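Local coordinates for thioredoxin (Bacillus cereus, PDB 3ZIT), which probably transfers electrons as a small thioredoxin- or glutaredoxin-like oxidoreductase, using a pair of cysteines that can form a disulfide, at residues 1-6 with 57-62; 5-10 with 32-37; 16-21 with 66-71. The protein carries 1 engineered substitution. All coordinates share one frame; numbering follows the deposited sequence.

Contact 1 (1-6 with 57-62); sequences MKKIEV and VIDGEV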
ATOM      1  N   MET B   1      19.204  -4.534 -16.690  1.00 25.19           N
ATOM      2  CA  MET B   1      17.926  -4.329 -15.847  1.00 18.93           C
ATOM      3  C   MET B   1      17.365  -5.687 -15.440  1.00 18.26           C
ATOM      4  O   MET B   1      17.306  -6.609 -16.268  1.00 22.61           O
ATOM      5  CB  MET B   1      16.722  -3.485 -16.532  1.00 22.60           C
ATOM      6  CG  MET B   1      17.047  -2.094 -17.106  1.00 27.38           C
ATOM      7  SD  MET B   1      15.543  -1.222 -17.638  1.00 27.23           S
ATOM      8  CE  MET B   1      15.206  -2.214 -19.105  1.00 29.39           C
ATOM      9  N   LYS B   2      16.913  -5.784 -14.214  1.00 17.33           N
ATOM     10  CA  LYS B   2      16.164  -6.943 -13.788  1.00 15.12           C
ATOM     11  C   LYS B   2      14.747  -6.715 -14.242  1.00 13.68           C
ATOM     12  O   LYS B   2      14.246  -5.562 -14.482  1.00 14.41           O
ATOM     13  CB  LYS B   2      16.199  -7.151 -12.252  1.00 18.26           C
ATOM     14  CG  LYS B   2      17.542  -6.893 -11.633  1.00 24.54           C
ATOM     15  CD  LYS B   2      18.566  -7.695 -12.310  1.00 31.21           C
ATOM     16  CE  LYS B   2      19.813  -7.617 -11.416  1.00 37.37           C
ATOM     17  NZ  LYS B   2      20.376  -8.984 -11.275  1.00 52.72           N
ATOM     18  N   LYS B   3      13.961  -7.787 -14.328  1.00 13.70           N
ATOM     19  CA  LYS B   3      12.607  -7.679 -14.869  1.00 12.07           C
ATOM     20  C   LYS B   3      11.716  -6.743 -14.054  1.00 10.60           C
ATOM     21  O   LYS B   3      10.905  -6.003 -14.609  1.00 11.65           O
ATOM     22  CB  LYS B   3      11.991  -9.068 -14.971  1.00 14.64           C
ATOM     23  CG  LYS B   3      10.672  -9.178 -15.608  1.00 17.28           C
ATOM     24  CD  LYS B   3      10.790  -8.780 -17.038  1.00 21.22           C
ATOM     25  CE  LYS B   3       9.817  -9.527 -18.029  1.00 30.64           C
ATOM     26  NZ  LYS B   3       9.980 -10.736 -18.976  1.00 32.44           N
ATOM     27  N   ILE B   4      11.828  -6.829 -12.734  1.00  9.97           N
ATOM     28  CA  ILE B   4      11.129  -5.966 -11.825  1.00  9.59           C
ATOM     29  C   ILE B   4      12.067  -5.378 -10.868  1.00  8.97           C
ATOM     30  O   ILE B   4      12.687  -6.145 -10.045  1.00 10.99           O
ATOM     31  CB  ILE B   4       9.952  -6.601 -11.071  1.00 11.45           C
ATOM     32  CG1 ILE B   4       9.066  -7.468 -11.961  1.00 15.57           C
ATOM     33  CG2 ILE B   4       9.186  -5.626 -10.256  1.00 13.70           C
ATOM     34  CD1 ILE B   4       8.618  -8.701 -11.311  1.00 26.63           C
ATOM     35  N   GLU B   5      12.296  -4.061 -10.883  1.00  8.68           N
ATOM     36  CA  GLU B   5      13.217  -3.366 -10.004  1.00  9.69           C
ATOM     37  C   GLU B   5      12.457  -2.399  -9.142  1.00  8.41           C
ATOM     38  O   GLU B   5      11.651  -1.619  -9.676  1.00 10.28           O
ATOM     39  CB  GLU B   5      14.299  -2.595 -10.746  1.00 11.81           C
ATOM     40  CG  GLU B   5      15.182  -3.474 -11.619  1.00 14.90           C
ATOM     41  CD  GLU B   5      16.252  -2.623 -12.384  1.00 16.66           C
ATOM     42  OE1 GLU B   5      16.117  -1.397 -12.510  1.00 16.81           O
ATOM     43  OE2 GLU B   5      17.092  -3.181 -13.064  1.00 21.39           O
ATOM     44  N   VAL B   6      12.726  -2.376  -7.863  1.00  7.74           N
ATOM     45  CA  VAL B   6      12.142  -1.419  -6.918  1.00  7.70           C
ATOM     46  C   VAL B   6      13.230  -0.550  -6.358  1.00  7.33           C
ATOM     47  O   VAL B   6      14.164  -1.058  -5.744  1.00  9.57           O
ATOM     48  CB  VAL B   6      11.398  -2.160  -5.805  1.00  9.24           C
ATOM     49  CG1 VAL B   6      10.854  -1.169  -4.792  1.00 11.22           C
ATOM     50  CG2 VAL B   6      10.320  -3.032  -6.380  1.00 10.44           C
ATOM     51  N   VAL B  57      10.441  -0.312 -11.881  1.00  7.69           N
ATOM     52  CA  VAL B  57      10.686  -0.500 -13.307  1.00  8.67           C
ATOM     53  C   VAL B  57      10.205  -1.909 -13.629  1.00  8.60           C
ATOM     54  O   VAL B  57      10.666  -2.872 -13.033  1.00  9.92           O
ATOM     55  CB  VAL B  57      12.142  -0.255 -13.673  1.00 10.40           C
ATOM     56  CG1 VAL B  57      12.270  -0.345 -15.181  1.00 14.50           C
ATOM     57  CG2 VAL B  57      12.568   1.105 -13.175  1.00 11.75           C
ATOM     58  N   ILE B  58       9.260  -2.018 -14.591  1.00  8.92           N
ATOM     59  CA  ILE B  58       8.621  -3.282 -14.910  1.00  9.63           C
ATOM     60  C   ILE B  58       8.881  -3.555 -16.381  1.00  9.12           C
ATOM     61  O   ILE B  58       8.288  -2.909 -17.257  1.00  9.83           O
ATOM     62  CB  ILE B  58       7.147  -3.242 -14.635  1.00 10.67           C
ATOM     63  CG1 ILE B  58       6.912  -2.902 -13.161  1.00 11.78           C
ATOM     64  CG2 ILE B  58       6.483  -4.590 -15.020  1.00 11.84           C
ATOM     65  CD1 ILE B  58       5.584  -2.511 -12.782  1.00 16.47           C
ATOM     66  N   ASP B  59       9.795  -4.499 -16.674  1.00 10.82           N
ATOM     67  CA  ASP B  59      10.158  -4.788 -18.071  1.00 11.59           C
ATOM     68  C   ASP B  59      10.518  -3.514 -18.828  1.00 11.92           C
ATOM     69  O   ASP B  59      10.166  -3.368 -20.014  1.00 14.96           O
ATOM     70  CB  ASP B  59       9.031  -5.565 -18.740  1.00 13.79           C
ATOM     71  CG  ASP B  59       9.510  -6.409 -19.876  1.00 19.89           C
ATOM     72  OD1 ASP B  59      10.722  -6.723 -19.964  1.00 21.74           O
ATOM     73  OD2 ASP B  59       8.633  -6.754 -20.709  1.00 25.60           O
ATOM     74  N   GLY B  60      11.217  -2.610 -18.158  1.00 11.81           N
ATOM     75  CA  GLY B  60      11.648  -1.352 -18.779  1.00 11.65           C
ATOM     76  C   GLY B  60      10.743  -0.180 -18.549  1.00 12.03           C
ATOM     77  O   GLY B  60      11.146   0.938 -18.788  1.00 14.63           O
ATOM     78  N   GLU B  61       9.502  -0.411 -18.126  1.00 10.52           N
ATOM     79  CA  GLU B  61       8.563   0.711 -17.986  0.50 10.57           C
ATOM     80  C   GLU B  61       8.706   1.291 -16.567  1.00 10.04           C
ATOM     81  O   GLU B  61       8.588   0.564 -15.565  1.00 10.86           O
ATOM     82  CB  GLU B  61       7.179   0.202 -18.194  0.50 11.07           C
ATOM     83  CG  GLU B  61       6.091   1.229 -17.997  0.50  9.20           C
ATOM     84  CD  GLU B  61       5.706   1.883 -19.224  0.50 13.72           C
ATOM     85  OE1 GLU B  61       5.749   1.256 -20.238  0.50 19.55           O
ATOM     86  OE2 GLU B  61       5.166   3.002 -19.103  0.50 21.47           O
ATOM     87  N   VAL B  62       8.913   2.599 -16.515  1.00  9.79           N
ATOM     88  CA  VAL B  62       9.116   3.317 -15.276  1.00  9.81           C
ATOM     89  C   VAL B  62       7.831   3.785 -14.677  1.00  9.21           C
ATOM     90  O   VAL B  62       7.037   4.473 -15.337  1.00 12.99           O
ATOM     91  CB  VAL B  62      10.079   4.511 -15.524  1.00 10.91           C
ATOM     92  CG1 VAL B  62      10.259   5.279 -14.207  1.00 12.14           C
ATOM     93  CG2 VAL B  62      11.412   4.042 -16.070  1.00 12.00           C
TER
HETATM   94  O   HOH W   1      12.726  -3.419 -15.494  1.00 21.60           O
HETATM   95  O   HOH W   2      12.969  -4.214 -16.600  1.00 23.74           O
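M1 lays the sulfur end of its side chain across V57 and G60: SD comes within 4.2 Å of V57 CG1, the two side chains crossing at about a right angle, and CE reaches 3.7 Å from G60 CA. Beneath this overlap strand 4-8 pairs antiparallel with strand 55-58 in the central sheet of the thioredoxin fold. I4 and I58 form a non-hydrogen-bonded pair, their side chains on one face of the sheet; E5 and V57, on the other face, form a hydrogen-bonded pair, with E5 N giving to V57 O and V57 N giving to E5 O, the latter at 2.8 Å. The ladder runs one step past the strand start, where D59 N meets K3 O at 2.8 Å with an almost straight N-H...O angle of 176°. That bond fixes the first corner residue of the type I' turn from I58 to E61, which leads into edge strand 61-64. On the sheet face of V57, the E5 carboxylate has Y7 OH as its main partner through OE1. Its OE2 accepts K2 N on the anti side, tilted 28° from the carboxylate plane, so the carboxylate also holds the backbone of K2. K3 turns its CG anti to the backbone N (chi1 -175°), and its bent chain then runs alongside D59, pointing the same way. The aliphatic part does the touching, the ammonium staying beyond salt-bridge range while CE lies 3.5 Å from D59 OD1.

Contact 2 (5-10 with 32-37); sequences EVYAQP and FDVKKD. Engineered in segment 5-10: A8 (natural residue Thr).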
ATOM      1  N   GLU B   5      12.296  -4.061 -10.883  1.00  8.68           N
ATOM      2  CA  GLU B   5      13.217  -3.366 -10.004  1.00  9.69           C
ATOM      3  C   GLU B   5      12.457  -2.399  -9.142  1.00  8.41           C
ATOM      4  O   GLU B   5      11.651  -1.619  -9.676  1.00 10.28           O
ATOM      5  CB  GLU B   5      14.299  -2.595 -10.746  1.00 11.81           C
ATOM      6  CG  GLU B   5      15.182  -3.474 -11.619  1.00 14.90           C
ATOM      7  CD  GLU B   5      16.252  -2.623 -12.384  1.00 16.66           C
ATOM      8  OE1 GLU B   5      16.117  -1.397 -12.510  1.00 16.81           O
ATOM      9  OE2 GLU B   5      17.092  -3.181 -13.064  1.00 21.39           O
ATOM     10  N   VAL B   6      12.726  -2.376  -7.863  1.00  7.74           N
ATOM     11  CA  VAL B   6      12.142  -1.419  -6.918  1.00  7.70           C
ATOM     12  C   VAL B   6      13.230  -0.550  -6.358  1.00  7.33           C
ATOM     13  O   VAL B   6      14.164  -1.058  -5.744  1.00  9.57           O
ATOM     14  CB  VAL B   6      11.398  -2.160  -5.805  1.00  9.24           C
ATOM     15  CG1 VAL B   6      10.854  -1.169  -4.792  1.00 11.22           C
ATOM     16  CG2 VAL B   6      10.320  -3.032  -6.380  1.00 10.44           C
ATOM     17  N   TYR B   7      13.109   0.758  -6.538  1.00  7.33           N
ATOM     18  CA  TYR B   7      14.024   1.735  -5.974  1.00  7.79           C
ATOM     19  C   TYR B   7      13.377   2.369  -4.747  1.00  7.58           C
ATOM     20  O   TYR B   7      12.266   2.927  -4.843  1.00  8.10           O
ATOM     21  CB  TYR B   7      14.394   2.807  -7.010  1.00  7.98           C
ATOM     22  CG  TYR B   7      15.201   2.201  -8.159  1.00  8.72           C
ATOM     23  CD1 TYR B   7      14.602   1.533  -9.185  1.00  9.70           C
ATOM     24  CD2 TYR B   7      16.584   2.205  -8.091  1.00  9.39           C
ATOM     25  CE1 TYR B   7      15.331   0.821 -10.127  1.00  9.84           C
ATOM     26  CE2 TYR B   7      17.342   1.509  -9.026  1.00 10.78           C
ATOM     27  CZ  TYR B   7      16.738   0.813 -10.012  1.00  9.85           C
ATOM     28  OH  TYR B   7      17.515   0.097 -10.911  1.00 12.16           O
ATOM     29  N   ALA B   8      14.087   2.280  -3.617  1.00  8.12           N
ATOM     30  CA  ALA B   8      13.547   2.701  -2.347  1.00  8.89           C
ATOM     31  C   ALA B   8      14.643   3.415  -1.543  1.00  9.63           C
ATOM     32  O   ALA B   8      15.781   3.499  -1.993  1.00  9.93           O
ATOM     33  CB  ALA B   8      13.035   1.499  -1.537  1.00 12.18           C
ATOM     34  N   GLN B   9      14.294   3.892  -0.384  1.00 11.75           N
ATOM     35  CA  GLN B   9      15.257   4.476   0.557  1.00 13.35           C
ATOM     36  C   GLN B   9      14.632   4.352   1.946  1.00 13.75           C
ATOM     37  O   GLN B   9      13.419   4.099   2.074  1.00 13.37           O
ATOM     38  CB  GLN B   9      15.713   5.833   0.205  1.00 14.67           C
ATOM     39  CG  GLN B   9      14.586   6.835   0.307  1.00 14.75           C
ATOM     40  CD  GLN B   9      15.058   8.331   0.026  1.00 20.20           C
ATOM     41  OE1 GLN B   9      16.013   8.649  -0.627  1.00 27.10           O
ATOM     42  NE2 GLN B   9      14.281   9.240   0.526  1.00 26.38           N
ATOM     43  N   PRO B  10      15.444   4.582   2.988  1.00 15.40           N
ATOM     44  CA  PRO B  10      14.918   4.572   4.368  1.00 16.00           C
ATOM     45  C   PRO B  10      13.970   5.781   4.589  1.00 13.87           C
ATOM     46  O   PRO B  10      13.972   6.800   3.833  1.00 16.15           O
ATOM     47  CB  PRO B  10      16.152   4.836   5.240  1.00 19.28           C
ATOM     48  CG  PRO B  10      17.269   4.414   4.387  1.00 19.42           C
ATOM     49  CD  PRO B  10      16.905   4.746   2.981  1.00 17.50           C
ATOM     50  N   PHE B  32      16.561  -1.953  -4.483  1.00  8.32           N
ATOM     51  CA  PHE B  32      17.739  -1.189  -4.336  1.00  8.57           C
ATOM     52  C   PHE B  32      17.462  -0.036  -3.403  1.00  9.56           C
ATOM     53  O   PHE B  32      16.387   0.543  -3.456  1.00 13.48           O
ATOM     54  CB  PHE B  32      18.244  -0.611  -5.636  1.00 10.60           C
ATOM     55  CG  PHE B  32      18.447  -1.653  -6.659  1.00 10.91           C
ATOM     56  CD1 PHE B  32      19.647  -2.371  -6.688  1.00 13.47           C
ATOM     57  CD2 PHE B  32      17.450  -2.033  -7.529  1.00 12.51           C
ATOM     58  CE1 PHE B  32      19.810  -3.395  -7.622  1.00 15.37           C
ATOM     59  CE2 PHE B  32      17.595  -3.044  -8.472  1.00 18.18           C
ATOM     60  CZ  PHE B  32      18.792  -3.762  -8.478  1.00 17.18           C
ATOM     61  N   ASP B  33      18.445   0.311  -2.556  1.00  9.52           N
ATOM     62  CA  ASP B  33      18.381   1.455  -1.623  1.00  9.65           C
ATOM     63  C   ASP B  33      19.227   2.546  -2.194  1.00  9.72           C
ATOM     64  O   ASP B  33      20.428   2.409  -2.258  1.00 11.42           O
ATOM     65  CB  ASP B  33      18.832   0.979  -0.268  1.00 11.43           C
ATOM     66  CG  ASP B  33      18.779   2.077   0.797  1.00 12.21           C
ATOM     67  OD1 ASP B  33      19.094   3.198   0.510  1.00 12.68           O
ATOM     68  OD2 ASP B  33      18.464   1.703   1.981  1.00 16.21           O
ATOM     69  N   VAL B  34      18.583   3.621  -2.665  1.00  9.20           N
ATOM     70  CA  VAL B  34      19.294   4.686  -3.342  1.00  9.37           C
ATOM     71  C   VAL B  34      20.097   5.563  -2.427  1.00 10.44           C
ATOM     72  O   VAL B  34      20.828   6.410  -2.895  1.00 13.53           O
ATOM     73  CB  VAL B  34      18.359   5.465  -4.292  1.00 10.39           C
ATOM     74  CG1 VAL B  34      17.744   4.593  -5.318  1.00 10.74           C
ATOM     75  CG2 VAL B  34      17.303   6.286  -3.533  1.00 12.22           C
ATOM     76  N   LYS B  35      19.921   5.454  -1.100  1.00 10.42           N
ATOM     77  CA  LYS B  35      20.820   6.167  -0.188  1.00 11.67           C
ATOM     78  C   LYS B  35      22.117   5.386  -0.054  1.00 11.28           C
ATOM     79  O   LYS B  35      23.184   5.962   0.029  1.00 14.42           O
ATOM     80  CB  LYS B  35      20.145   6.359   1.172  1.00 13.37           C
ATOM     81  CG  LYS B  35      19.086   7.433   1.223  1.00 16.10           C
ATOM     82  CD  LYS B  35      19.738   8.802   1.243  1.00 19.43           C
ATOM     83  CE  LYS B  35      18.634   9.860   1.495  1.00 22.09           C
ATOM     84  NZ  LYS B  35      17.978  10.275   0.214  1.00 32.62           N
ATOM     85  N   LYS B  36      22.065   4.056   0.015  1.00 11.74           N
ATOM     86  CA  LYS B  36      23.213   3.167   0.287  1.00 11.91           C
ATOM     87  C   LYS B  36      23.901   2.720  -0.944  1.00 11.98           C
ATOM     88  O   LYS B  36      25.010   2.217  -0.856  1.00 17.74           O
ATOM     89  CB  LYS B  36      22.748   1.967   1.096  1.00 12.48           C
ATOM     90  CG  LYS B  36      22.150   2.343   2.433  1.00 12.70           C
ATOM     91  CD  LYS B  36      21.676   1.077   3.182  1.00 15.86           C
ATOM     92  CE  LYS B  36      20.989   1.276   4.524  1.00 16.95           C
ATOM     93  NZ  LYS B  36      19.890   2.236   4.460  1.00 16.13           N
ATOM     94  N   ASP B  37      23.275   2.776  -2.107  1.00 13.18           N
ATOM     95  CA  ASP B  37      23.799   2.265  -3.344  1.00 13.23           C
ATOM     96  C   ASP B  37      23.831   3.424  -4.369  1.00 12.46           C
ATOM     97  O   ASP B  37      22.834   3.758  -4.965  1.00 12.44           O
ATOM     98  CB  ASP B  37      22.982   1.081  -3.795  1.00 13.10           C
ATOM     99  CG  ASP B  37      23.399   0.454  -5.102  1.00 13.99           C
ATOM    100  OD1 ASP B  37      24.184   1.087  -5.867  1.00 16.04           O
ATOM    101  OD2 ASP B  37      22.897  -0.652  -5.482  1.00 17.94           O
TER
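The Y7 ring has F32 CD2 over one face, and at its edge, in plane, V34 CG1 and E5 OE1. The two aromatic planes are only 21° apart, but the rings are slid so far that they barely overlap, their centroids 5.2 Å apart; E5 CG sits at the edge of the F32 ring. These residues join the two parallel strands, 4-8 and 30-33, of the first beta-alpha-beta unit of the thioredoxin fold. Backbone bonds alternate between them: F32 N to V6 O, A8 N to F32 O and V34 N to A8 O. The ring pair is covered by helix 38-47, where R43 bonds Y7 OH through NE and makes a cation-pi contact with F32. On the other face the engineered A8 (Thr in nature) touches K19 and C15 of the C12-C15 disulfide, probably the redox centre. At the end of strand 30-33, D33 OD1 accepts both K35 N, an Asx turn, and K36 N, while OD2 forms a salt bridge with K36 NZ at 2.9 Å. P10 CD rests 3.6 Å from D33 OD2. Q9 holds CG between its backbone N and carbonyl carbon (chi1 67°), and the extended chain brings OE1 to K35 NZ at 2.7 Å, the ammonium 41° above the amide carbonyl plane.

Contact 3 (16-21 with 66-71); sequences VIVKEF and FQIEKL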
ATOM      1  N   VAL B  16       7.662   1.512   1.590  1.00  9.95           N
ATOM      2  CA  VAL B  16       7.279   0.328   2.387  1.00 11.89           C
ATOM      3  C   VAL B  16       5.931  -0.194   1.918  1.00 10.55           C
ATOM      4  O   VAL B  16       5.794  -1.420   1.791  1.00 11.92           O
ATOM      5  CB  VAL B  16       7.176   0.682   3.896  1.00 15.77           C
ATOM      6  CG1 VAL B  16       6.533  -0.470   4.684  1.00 20.44           C
ATOM      7  CG2 VAL B  16       8.535   0.986   4.409  1.00 19.17           C
ATOM      8  N   ILE B  17       4.984   0.699   1.689  1.00 11.19           N
ATOM      9  CA  ILE B  17       3.674   0.310   1.196  1.00 11.08           C
ATOM     10  C   ILE B  17       3.797  -0.404  -0.133  1.00  9.21           C
ATOM     11  O   ILE B  17       3.204  -1.452  -0.349  1.00 10.08           O
ATOM     12  CB  ILE B  17       2.700   1.470   1.171  1.00 13.19           C
ATOM     13  CG1 ILE B  17       2.528   2.017   2.582  1.00 16.63           C
ATOM     14  CG2 ILE B  17       1.428   1.092   0.391  1.00 15.50           C
ATOM     15  CD1 ILE B  17       1.949   3.392   2.586  1.00 20.36           C
ATOM     16  N   VAL B  18       4.587   0.136  -1.054  1.00  8.55           N
ATOM     17  CA  VAL B  18       4.770  -0.526  -2.335  1.00  9.09           C
ATOM     18  C   VAL B  18       5.395  -1.883  -2.178  1.00  8.46           C
ATOM     19  O   VAL B  18       4.928  -2.864  -2.752  1.00  9.14           O
ATOM     20  CB  VAL B  18       5.595   0.399  -3.287  1.00  9.34           C
ATOM     21  CG1 VAL B  18       6.117  -0.419  -4.511  1.00 11.42           C
ATOM     22  CG2 VAL B  18       4.698   1.510  -3.748  1.00 11.72           C
ATOM     23  N   LYS B  19       6.484  -1.988  -1.390  1.00  8.77           N
ATOM     24  CA  LYS B  19       7.118  -3.296  -1.227  1.00  9.88           C
ATOM     25  C   LYS B  19       6.159  -4.300  -0.586  1.00  8.67           C
ATOM     26  O   LYS B  19       6.094  -5.442  -1.017  1.00  9.90           O
ATOM     27  CB  LYS B  19       8.377  -3.155  -0.396  1.00 10.59           C
ATOM     28  CG  LYS B  19       9.548  -2.509  -1.074  1.00 12.94           C
ATOM     29  CD  LYS B  19      10.666  -2.116  -0.053  1.00 19.98           C
ATOM     30  CE  LYS B  19      11.997  -1.661  -0.390  1.00 26.08           C
ATOM     31  NZ  LYS B  19      12.589  -1.791   0.978  1.00 35.80           N
ATOM     32  N   GLU B  20       5.409  -3.889   0.435  1.00  9.54           N
ATOM     33  CA  GLU B  20       4.479  -4.807   1.064  1.00 10.22           C
ATOM     34  C   GLU B  20       3.378  -5.222   0.158  1.00  9.56           C
ATOM     35  O   GLU B  20       2.920  -6.376   0.216  1.00 10.09           O
ATOM     36  CB  GLU B  20       4.007  -4.243   2.398  1.00 12.39           C
ATOM     37  CG  GLU B  20       5.194  -4.104   3.417  1.00 16.11           C
ATOM     38  CD  GLU B  20       5.846  -5.468   3.794  1.00 22.09           C
ATOM     39  OE1 GLU B  20       5.056  -6.399   4.006  1.00 30.70           O
ATOM     40  OE2 GLU B  20       7.120  -5.608   3.911  1.00 28.95           O
ATOM     41  N   PHE B  21       2.878  -4.288  -0.666  1.00  9.51           N
ATOM     42  CA  PHE B  21       1.898  -4.597  -1.716  1.00  9.48           C
ATOM     43  C   PHE B  21       2.490  -5.711  -2.666  1.00  8.15           C
ATOM     44  O   PHE B  21       1.814  -6.653  -3.008  1.00  9.62           O
ATOM     45  CB  PHE B  21       1.528  -3.330  -2.424  1.00  9.97           C
ATOM     46  CG  PHE B  21       0.690  -3.555  -3.664  1.00 12.53           C
ATOM     47  CD1 PHE B  21      -0.705  -3.764  -3.483  1.00 18.58           C
ATOM     48  CD2 PHE B  21       1.230  -3.594  -4.905  1.00 16.62           C
ATOM     49  CE1 PHE B  21      -1.562  -4.022  -4.525  1.00 21.35           C
ATOM     50  CE2 PHE B  21       0.378  -3.860  -6.055  1.00 18.32           C
ATOM     51  CZ  PHE B  21      -1.013  -4.027  -5.762  1.00 20.53           C
ATOM     52  N   PHE B  66       4.011   7.017  -6.103  1.00 13.27           N
ATOM     53  CA  PHE B  66       3.020   6.083  -5.507  1.00 12.97           C
ATOM     54  C   PHE B  66       1.858   5.897  -6.434  1.00 13.83           C
ATOM     55  O   PHE B  66       0.992   6.723  -6.442  1.00 17.91           O
ATOM     56  CB  PHE B  66       2.603   6.619  -4.142  1.00 14.46           C
ATOM     57  CG  PHE B  66       1.817   5.693  -3.325  1.00 15.31           C
ATOM     58  CD1 PHE B  66       2.463   4.637  -2.747  1.00 17.19           C
ATOM     59  CD2 PHE B  66       0.423   5.779  -3.187  1.00 20.00           C
ATOM     60  CE1 PHE B  66       1.778   3.715  -1.927  1.00 18.95           C
ATOM     61  CE2 PHE B  66      -0.314   4.863  -2.428  1.00 22.88           C
ATOM     62  CZ  PHE B  66       0.391   3.863  -1.780  1.00 18.81           C
ATOM     63  N   GLN B  67       1.883   4.851  -7.248  1.00 11.95           N
ATOM     64  CA  GLN B  67       0.877   4.601  -8.282  1.00 12.16           C
ATOM     65  C   GLN B  67       0.490   3.130  -8.172  1.00 12.77           C
ATOM     66  O   GLN B  67       0.896   2.293  -9.024  1.00 13.41           O
ATOM     67  CB  GLN B  67       1.381   4.887  -9.697  1.00 12.12           C
ATOM     68  CG  GLN B  67       1.805   6.336  -9.905  1.00 12.73           C
ATOM     69  CD  GLN B  67       2.112   6.538 -11.376  1.00 11.69           C
ATOM     70  OE1 GLN B  67       1.240   6.317 -12.243  1.00 13.42           O
ATOM     71  NE2 GLN B  67       3.301   7.012 -11.731  1.00 11.25           N
ATOM     72  N   ILE B  68      -0.370   2.819  -7.222  1.00 13.66           N
ATOM     73  CA  ILE B  68      -0.685   1.385  -6.984  1.00 14.00           C
ATOM     74  C   ILE B  68      -1.465   0.763  -8.138  1.00 12.09           C
ATOM     75  O   ILE B  68      -1.176  -0.360  -8.550  1.00 13.09           O
ATOM     76  CB  ILE B  68      -1.453   1.225  -5.670  1.00 17.23           C
ATOM     77  CG1 ILE B  68      -0.629   1.672  -4.472  1.00 20.42           C
ATOM     78  CG2 ILE B  68      -1.931  -0.212  -5.503  1.00 19.82           C
ATOM     79  CD1 ILE B  68       0.722   0.923  -4.278  1.00 21.65           C
ATOM     80  N   GLU B  69      -2.489   1.474  -8.654  1.00 14.41           N
ATOM     81  CA  GLU B  69      -3.303   0.904  -9.751  1.00 14.98           C
ATOM     82  C   GLU B  69      -2.460   0.695 -11.012  1.00 12.01           C
ATOM     83  O   GLU B  69      -2.596  -0.304 -11.678  1.00 14.00           O
ATOM     84  CB  GLU B  69      -4.571   1.732 -10.019  1.00 17.58           C
ATOM     85  CG  GLU B  69      -5.580   1.593  -8.892  1.00 21.66           C
ATOM     86  CD  GLU B  69      -7.063   1.637  -9.276  1.00 27.35           C
ATOM     87  OE1 GLU B  69      -7.554   2.727  -9.676  1.00 26.17           O
ATOM     88  OE2 GLU B  69      -7.765   0.616  -9.178  1.00 41.59           O
ATOM     89  N   LYS B  70      -1.565   1.610 -11.302  1.00 12.44           N
ATOM     90  CA  LYS B  70      -0.702   1.461 -12.500  1.00 12.66           C
ATOM     91  C   LYS B  70       0.232   0.288 -12.279  1.00 10.95           C
ATOM     92  O   LYS B  70       0.449  -0.513 -13.183  1.00 11.28           O
ATOM     93  CB  LYS B  70       0.095   2.746 -12.680  1.00 14.81           C
ATOM     94  CG  LYS B  70       1.033   2.724 -13.833  1.00 14.62           C
ATOM     95  CD  LYS B  70       0.336   2.718 -15.067  1.00 16.70           C
ATOM     96  CE  LYS B  70       1.237   3.078 -16.252  1.00 15.74           C
ATOM     97  NZ  LYS B  70       0.488   2.948 -17.489  1.00 16.14           N
ATOM     98  N   LEU B  71       0.777   0.099 -11.090  1.00 11.72           N
ATOM     99  CA  LEU B  71       1.574  -1.130 -10.811  1.00 12.30           C
ATOM    100  C   LEU B  71       0.768  -2.394 -11.039  1.00 12.17           C
ATOM    101  O   LEU B  71       1.283  -3.333 -11.629  1.00 13.17           O
ATOM    102  CB  LEU B  71       2.081  -1.061  -9.399  1.00 14.97           C
ATOM    103  CG  LEU B  71       3.081  -0.148  -8.978  1.00 16.11           C
ATOM    104  CD1 LEU B  71       3.478  -0.746  -7.512  1.00 19.12           C
ATOM    105  CD2 LEU B  71       4.302  -0.241  -9.807  1.00 14.44           C
TER
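I17 presses its CG2 methyl against the rim of the F66 ring, in the ring plane and 3.5 Å from CE1. F66 owes this meeting to its first torsion, which holds CG anti to the backbone N (chi1 -169°) and swings the ring back toward helix 13-24; I17 offers CG2, not the longer CG1 branch, the two side chains crossing at about a right angle. V18 divides its two methyls between different partners. CG2 faces F66 CD1 at 4.0 Å and the tip of I68, CD1, at 4.1 Å, with V18 sliding past both side chains in the opposite direction. CG1 meets L71 CD1, here crossing nearly at right angles. One turn on from I17, F21, its CG anti to the backbone N (chi1 171°), carries its ring toward helix 68-75, and I68 CG2 settles over one face in a CH-pi contact, 4.1 Å from the ring centroid and 18° off the normal, displaced toward the CE1-CZ side of the rim. I68 thus serves two residues with two branches, CG2 for F21 and CD1 for V18. No hydrogen bond crosses this interface, which is apolar packing of helix 13-24 against helix 68-75 and the residue F66 shortly before it. Helix 13-24, at whose start lies the C12-C15 pair, a CxxC of thioredoxin type, and helix 68-75 lie together on one face of the sheet, V18 and L71 resting on V56 of strand 55-58; I17, F21 and F66 also pack against the second subunit, another copy of the protein.

How the contacts relate
Contacts 1 and 2 share E5 and V6 and use strand 4-8 from its two sides, so 55-58 and 30-33 flank it in the same mixed sheet; their centres are 14 Å apart, and V57 packs on Y7 between them. Contact 3 lies about as far from each, 14 and 15 Å between centres, in the helix layer against that sheet. I58 of contact 1 touches L71, and V6, common to contacts 1 and 2, packs on K19. Along the chain, contact 3 starts after strand 4-8 and closes last, after strand 61-64, so its segments alternate with those of both others. Sheet pairing and helix packing thereby tie the N-terminal and C-terminal parts into one compact thioredoxin-like fold.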